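Local coordinates for putative sugar ABC transporter, substrate-binding protein (Clostridium phytofermentans, PDB 4WZZ) that probably serves as the sugar-capturing component of an ABC importer, and is seen here holding L-rhamnose in its binding cleft, at residues Ser265-Met279 and Asp286-Pro299. Residues are numbered along the deposited sequence; the frame is centred on the assembly and turned at random.
Sequences SGKVKLTGLGLPSEM and DDQHSCPYMFLWNP. With RAM (alpha-L-rhamnopyranose), chain B.
The ammonium group of Lys269 is gripped by backbone carbonyls from both segments: NZ donates to His289 O at 2.9 Å and, within its own segment, to Ser265 O at 2.8 Å, with a weak bond to Asp286 O besides. A bend at chi2 (-58°) curls the lysine chain back to the turn 286-289, and a water links NZ to Asp287 OD1. That turn is itself braced by Asp286 OD1, which takes the ring-plane N-H of His289 ND1 through its syn lone pair and, from the anti side but well out of the carboxylate plane, the backbone N-H of Gln288, an Asx turn. Further along, Leu270 N bonds to Ser290 O from above the carbonyl plane. Thr271 OG1, anti to its own N (chi1 -168°), reaches across to Tyr293 O at 2.8 Å, and Phe295 N meets Gly272 O at 3.0 Å almost head-on. Apolar side chains fill much of the space between. The CE methyl of selenomethionine Met294 lies 3.9 Å from Met279 CB and also touches Pro276, while Met279 CE reaches Cys291 CB at 3.8 Å. Gly274 O is buried with no hydrogen-bond donor, packed against Met294 CE and Leu296 CB. Near the sugar, Leu273 CD1 meets the edge of the Trp297 ring, 4.1 Å from CH2; Leu296 CG lies over one ring face. Leu273 CB is 3.8 Å from rhamnose C6, whereas O4 lies in the plane of the indole, whose NE1 bonds to Tyr68 OH. Strand 294-296 runs nearly parallel to 269-272, the edge strand of a four-stranded parallel sheet, and leads into the rhamnose pocket of a two-domain periplasmic binding protein fold.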
loop_
_atom_site.group_PDB
_atom_site.type_symbol
_atom_site.label_atom_id
_atom_site.label_comp_id
_atom_site.label_asym_id
_atom_site.label_seq_id
_atom_site.Cartn_x
_atom_site.Cartn_y
_atom_site.Cartn_z
ATOM N N SER A 265 9.505 -22.349 -9.765
ATOM C CA SER A 265 8.183 -21.806 -10.076
ATOM C C SER A 265 7.100 -22.862 -10.132
ATOM O O SER A 265 5.916 -22.555 -9.956
ATOM C CB SER A 265 8.244 -21.052 -11.408
ATOM O OG SER A 265 9.127 -19.951 -11.272
ATOM N N GLY A 266 7.495 -24.102 -10.390
ATOM C CA GLY A 266 6.560 -25.207 -10.414
ATOM C C GLY A 266 6.266 -25.801 -9.048
ATOM O O GLY A 266 5.319 -26.561 -8.911
ATOM N N LYS A 267 7.090 -25.473 -8.048
ATOM C CA LYS A 267 6.991 -26.071 -6.709
ATOM C C LYS A 267 6.572 -25.101 -5.609
ATOM O O LYS A 267 5.819 -25.468 -4.694
ATOM C CB LYS A 267 8.347 -26.671 -6.291
ATOM C CG LYS A 267 8.885 -27.712 -7.213
ATOM C CD LYS A 267 7.910 -28.844 -7.427
ATOM C CE LYS A 267 7.738 -29.694 -6.186
ATOM N NZ LYS A 267 7.343 -31.087 -6.565
ATOM N N VAL A 268 7.079 -23.874 -5.656
ATOM C CA VAL A 268 6.722 -22.871 -4.677
ATOM C C VAL A 268 6.002 -21.779 -5.423
ATOM O O VAL A 268 6.548 -21.198 -6.377
ATOM C CB VAL A 268 7.965 -22.252 -3.988
ATOM C CG1 VAL A 268 7.551 -21.178 -2.984
ATOM C CG2 VAL A 268 8.800 -23.344 -3.318
ATOM N N LYS A 269 4.771 -21.515 -5.013
ATOM C CA LYS A 269 3.969 -20.520 -5.657
ATOM C C LYS A 269 3.997 -19.224 -4.855
ATOM O O LYS A 269 4.406 -19.173 -3.677
ATOM C CB LYS A 269 2.545 -21.017 -5.851
ATOM C CG LYS A 269 2.408 -22.242 -6.775
ATOM C CD LYS A 269 2.977 -21.941 -8.165
ATOM C CE LYS A 269 2.668 -23.000 -9.161
ATOM N NZ LYS A 269 3.194 -22.610 -10.492
ATOM N N LEU A 270 3.593 -18.165 -5.532
ATOM C CA LEU A 270 3.756 -16.813 -5.033
ATOM C C LEU A 270 2.458 -16.042 -5.248
ATOM O O LEU A 270 1.871 -16.113 -6.312
ATOM C CB LEU A 270 4.875 -16.126 -5.804
ATOM C CG LEU A 270 5.214 -14.675 -5.453
ATOM C CD1 LEU A 270 5.676 -14.562 -4.013
ATOM C CD2 LEU A 270 6.272 -14.158 -6.413
ATOM N N THR A 271 2.024 -15.317 -4.229
ATOM C CA THR A 271 0.969 -14.331 -4.397
ATOM C C THR A 271 1.280 -13.134 -3.495
ATOM O O THR A 271 2.330 -13.074 -2.845
ATOM C CB THR A 271 -0.437 -14.913 -4.161
ATOM O OG1 THR A 271 -1.435 -13.990 -4.614
ATOM C CG2 THR A 271 -0.671 -15.234 -2.698
ATOM N N GLY A 272 0.385 -12.162 -3.505
ATOM C CA GLY A 272 0.618 -10.932 -2.774
ATOM C C GLY A 272 0.047 -9.714 -3.452
ATOM O O GLY A 272 -0.978 -9.787 -4.136
ATOM N N LEU A 273 0.736 -8.595 -3.241
ATOM C CA LEU A 273 0.309 -7.271 -3.708
ATOM C C LEU A 273 1.402 -6.734 -4.618
ATOM O O LEU A 273 2.457 -6.350 -4.154
ATOM C CB LEU A 273 0.077 -6.347 -2.497
ATOM C CG LEU A 273 -0.972 -6.887 -1.510
ATOM C CD1 LEU A 273 -1.089 -5.961 -0.306
ATOM C CD2 LEU A 273 -2.349 -7.128 -2.192
ATOM N N GLY A 274 1.153 -6.701 -5.920
ATOM C CA GLY A 274 2.188 -6.339 -6.860
ATOM C C GLY A 274 1.727 -5.434 -8.003
ATOM O O GLY A 274 0.534 -5.300 -8.286
ATOM N N LEU A 275 2.700 -4.824 -8.669
ATOM C CA LEU A 275 2.435 -3.978 -9.835
ATOM C C LEU A 275 2.300 -4.864 -11.052
ATOM O O LEU A 275 3.191 -5.675 -11.319
ATOM C CB LEU A 275 3.582 -3.001 -10.087
ATOM C CG LEU A 275 3.703 -1.830 -9.099
ATOM C CD1 LEU A 275 4.920 -0.999 -9.412
ATOM C CD2 LEU A 275 2.484 -0.936 -9.110
ATOM N N PRO A 276 1.194 -4.723 -11.796
ATOM C CA PRO A 276 1.085 -5.484 -13.054
ATOM C C PRO A 276 2.306 -5.342 -13.985
ATOM O O PRO A 276 2.779 -6.323 -14.590
ATOM C CB PRO A 276 -0.185 -4.905 -13.689
ATOM C CG PRO A 276 -1.045 -4.495 -12.490
ATOM C CD PRO A 276 -0.024 -3.931 -11.511
ATOM N N SER A 277 2.840 -4.136 -14.090
ATOM C CA SER A 277 4.002 -3.854 -14.942
ATOM C C SER A 277 5.230 -4.705 -14.580
ATOM O O SER A 277 5.960 -5.163 -15.460
ATOM C CB SER A 277 4.362 -2.369 -14.874
ATOM O OG SER A 277 4.733 -2.018 -13.548
ATOM N N GLU A 278 5.460 -4.907 -13.289
ATOM C CA GLU A 278 6.588 -5.694 -12.803
ATOM C C GLU A 278 6.326 -7.206 -12.799
ATOM O O GLU A 278 7.248 -8.015 -12.967
ATOM C CB GLU A 278 6.933 -5.250 -11.379
ATOM C CG GLU A 278 7.495 -3.852 -11.314
ATOM C CD GLU A 278 8.020 -3.509 -9.932
ATOM O OE1 GLU A 278 7.310 -3.741 -8.940
ATOM O OE2 GLU A 278 9.144 -2.992 -9.843
HETATM N N MSE A 279 5.079 -7.601 -12.584
HETATM C CA MSE A 279 4.782 -9.000 -12.366
HETATM C C MSE A 279 4.310 -9.719 -13.621
HETATM O O MSE A 279 4.197 -10.926 -13.598
HETATM C CB MSE A 279 3.718 -9.152 -11.283
HETATM C CG MSE A 279 4.199 -8.775 -9.908
HETATM SE SE MSE A 279 5.596 -10.009 -9.328
HETATM C CE MSE A 279 4.518 -11.659 -9.258
ATOM N N ASP A 286 0.749 -22.322 -14.743
ATOM C CA ASP A 286 1.486 -23.477 -15.230
ATOM C C ASP A 286 2.758 -23.623 -14.420
ATOM O O ASP A 286 3.015 -22.828 -13.509
ATOM C CB ASP A 286 1.809 -23.354 -16.725
ATOM C CG ASP A 286 2.598 -22.109 -17.049
ATOM O OD1 ASP A 286 3.534 -21.774 -16.292
ATOM O OD2 ASP A 286 2.280 -21.451 -18.064
ATOM N N ASP A 287 3.550 -24.642 -14.746
ATOM C CA ASP A 287 4.748 -24.957 -13.963
ATOM C C ASP A 287 5.885 -23.997 -14.184
ATOM O O ASP A 287 6.901 -24.107 -13.515
ATOM C CB ASP A 287 5.291 -26.345 -14.308
ATOM C CG ASP A 287 4.422 -27.456 -13.814
ATOM O OD1 ASP A 287 3.537 -27.202 -12.979
ATOM O OD2 ASP A 287 4.648 -28.602 -14.271
ATOM N N GLN A 288 5.751 -23.076 -15.131
ATOM C CA GLN A 288 6.851 -22.185 -15.442
ATOM C C GLN A 288 6.683 -20.784 -14.846
ATOM O O GLN A 288 7.565 -19.943 -15.003
ATOM C CB GLN A 288 7.058 -22.084 -16.961
ATOM C CG GLN A 288 7.589 -23.371 -17.604
ATOM C CD GLN A 288 6.511 -24.412 -17.756
ATOM O OE1 GLN A 288 5.401 -24.109 -18.211
ATOM N NE2 GLN A 288 6.816 -25.649 -17.367
ATOM N N HIS A 289 5.574 -20.536 -14.146
ATOM C CA HIS A 289 5.326 -19.223 -13.570
ATOM C C HIS A 289 4.978 -19.410 -12.114
ATOM O O HIS A 289 4.150 -20.242 -11.795
ATOM C CB HIS A 289 4.165 -18.562 -14.282
ATOM C CG HIS A 289 4.457 -18.271 -15.710
ATOM N ND1 HIS A 289 4.334 -19.222 -16.699
ATOM C CD2 HIS A 289 4.947 -17.161 -16.306
ATOM C CE1 HIS A 289 4.709 -18.696 -17.850
ATOM N NE2 HIS A 289 5.076 -17.446 -17.637
ATOM N N SER A 290 5.594 -18.629 -11.241
ATOM C CA SER A 290 5.371 -18.819 -9.805
ATOM C C SER A 290 4.071 -18.203 -9.315
ATOM O O SER A 290 3.568 -18.624 -8.290
ATOM C CB SER A 290 6.510 -18.225 -8.976
ATOM O OG SER A 290 6.536 -16.834 -9.136
ATOM N N CYS A 291 3.521 -17.227 -10.034
ATOM C CA CYS A 291 2.377 -16.486 -9.523
ATOM C C CYS A 291 1.118 -16.688 -10.359
ATOM O O CYS A 291 0.990 -16.158 -11.454
ATOM C CB CYS A 291 2.732 -15.000 -9.496
ATOM S SG CYS A 291 1.416 -13.909 -8.879
ATOM N N PRO A 292 0.160 -17.458 -9.836
ATOM C CA PRO A 292 -1.065 -17.708 -10.589
ATOM C C PRO A 292 -1.947 -16.477 -10.651
ATOM O O PRO A 292 -2.675 -16.311 -11.627
ATOM C CB PRO A 292 -1.759 -18.818 -9.787
ATOM C CG PRO A 292 -0.734 -19.313 -8.835
ATOM C CD PRO A 292 0.212 -18.217 -8.580
ATOM N N TYR A 293 -1.848 -15.634 -9.628
ATOM C CA TYR A 293 -2.580 -14.376 -9.567
ATOM C C TYR A 293 -2.191 -13.628 -8.315
ATOM O O TYR A 293 -1.604 -14.193 -7.374
ATOM C CB TYR A 293 -4.103 -14.552 -9.639
ATOM C CG TYR A 293 -4.729 -15.460 -8.588
ATOM C CD1 TYR A 293 -4.879 -16.819 -8.820
ATOM C CD2 TYR A 293 -5.221 -14.944 -7.391
ATOM C CE1 TYR A 293 -5.478 -17.648 -7.888
ATOM C CE2 TYR A 293 -5.847 -15.781 -6.447
ATOM C CZ TYR A 293 -5.958 -17.126 -6.709
ATOM O OH TYR A 293 -6.551 -17.988 -5.796
HETATM N N MSE A 294 -2.454 -12.330 -8.353
HETATM C CA MSE A 294 -2.151 -11.460 -7.213
HETATM C C MSE A 294 -3.147 -10.303 -7.237
HETATM O O MSE A 294 -4.081 -10.301 -8.048
HETATM C CB MSE A 294 -0.701 -10.994 -7.277
HETATM C CG MSE A 294 -0.312 -10.336 -8.565
HETATM SE SE MSE A 294 -0.708 -8.429 -8.491
HETATM C CE MSE A 294 0.155 -7.892 -10.225
ATOM N N PHE A 295 -2.989 -9.345 -6.329
ATOM C CA PHE A 295 -3.953 -8.258 -6.203
ATOM C C PHE A 295 -3.268 -6.917 -6.072
ATOM O O PHE A 295 -2.159 -6.807 -5.565
ATOM C CB PHE A 295 -4.828 -8.461 -4.952
ATOM C CG PHE A 295 -5.517 -9.787 -4.920
ATOM C CD1 PHE A 295 -4.847 -10.909 -4.472
ATOM C CD2 PHE A 295 -6.826 -9.918 -5.353
ATOM C CE1 PHE A 295 -5.455 -12.138 -4.472
ATOM C CE2 PHE A 295 -7.434 -11.165 -5.331
ATOM C CZ PHE A 295 -6.745 -12.250 -4.903
ATOM N N LEU A 296 -3.965 -5.874 -6.496
ATOM C CA LEU A 296 -3.563 -4.531 -6.109
ATOM C C LEU A 296 -4.771 -3.621 -6.268
ATOM O O LEU A 296 -5.893 -4.022 -5.923
ATOM C CB LEU A 296 -2.327 -4.064 -6.908
ATOM C CG LEU A 296 -1.481 -2.994 -6.190
ATOM C CD1 LEU A 296 -0.658 -3.610 -5.065
ATOM C CD2 LEU A 296 -0.581 -2.237 -7.184
ATOM N N TRP A 297 -4.533 -2.425 -6.791
ATOM C CA TRP A 297 -5.472 -1.302 -6.864
ATOM C C TRP A 297 -4.684 -0.288 -7.670
ATOM O O TRP A 297 -3.502 -0.498 -7.924
ATOM C CB TRP A 297 -5.830 -0.738 -5.462
ATOM C CG TRP A 297 -4.610 -0.409 -4.713
ATOM C CD1 TRP A 297 -3.842 0.701 -4.830
ATOM C CD2 TRP A 297 -3.962 -1.260 -3.771
ATOM N NE1 TRP A 297 -2.750 0.609 -4.003
ATOM C CE2 TRP A 297 -2.794 -0.598 -3.348
ATOM C CE3 TRP A 297 -4.262 -2.511 -3.242
ATOM C CZ2 TRP A 297 -1.918 -1.156 -2.411
ATOM C CZ3 TRP A 297 -3.407 -3.052 -2.304
ATOM C CH2 TRP A 297 -2.239 -2.384 -1.910
ATOM N N ASN A 298 -5.303 0.814 -8.080
ATOM C CA ASN A 298 -4.597 1.756 -8.919
ATOM C C ASN A 298 -3.863 2.788 -8.068
ATOM O O ASN A 298 -4.505 3.641 -7.452
ATOM C CB ASN A 298 -5.578 2.442 -9.886
ATOM C CG ASN A 298 -4.881 3.321 -10.903
ATOM O OD1 ASN A 298 -3.844 3.916 -10.626
ATOM N ND2 ASN A 298 -5.472 3.434 -12.097
ATOM N N PRO A 299 -2.522 2.715 -8.032
ATOM C CA PRO A 299 -1.777 3.643 -7.164
ATOM C C PRO A 299 -1.869 5.093 -7.626
ATOM O O PRO A 299 -1.739 6.024 -6.825
ATOM C CB PRO A 299 -0.338 3.139 -7.236
ATOM C CG PRO A 299 -0.259 2.435 -8.563
ATOM C CD PRO A 299 -1.623 1.835 -8.809
HETATM C C1 RAM B . 4.841 -1.283 -1.511
HETATM C C2 RAM B . 4.649 -0.284 -0.377
HETATM C C3 RAM B . 3.219 0.253 -0.308
HETATM C C4 RAM B . 2.202 -0.881 -0.385
HETATM C C5 RAM B . 2.495 -1.780 -1.585
HETATM C C6 RAM B . 1.563 -2.979 -1.632
HETATM O O1 RAM B . 4.806 -0.602 -2.717
HETATM O O2 RAM B . 4.992 -0.965 0.791
HETATM O O3 RAM B . 3.115 1.005 0.898
HETATM O O4 RAM B . 0.896 -0.343 -0.482
HETATM O O5 RAM B . 3.813 -2.258 -1.542
HETATM O O HOH W 1 8.844 -16.698 -10.348
HETATM O O HOH W 2 10.324 -19.306 -13.616
HETATM O O HOH W 3 2.534 -25.335 -11.140
#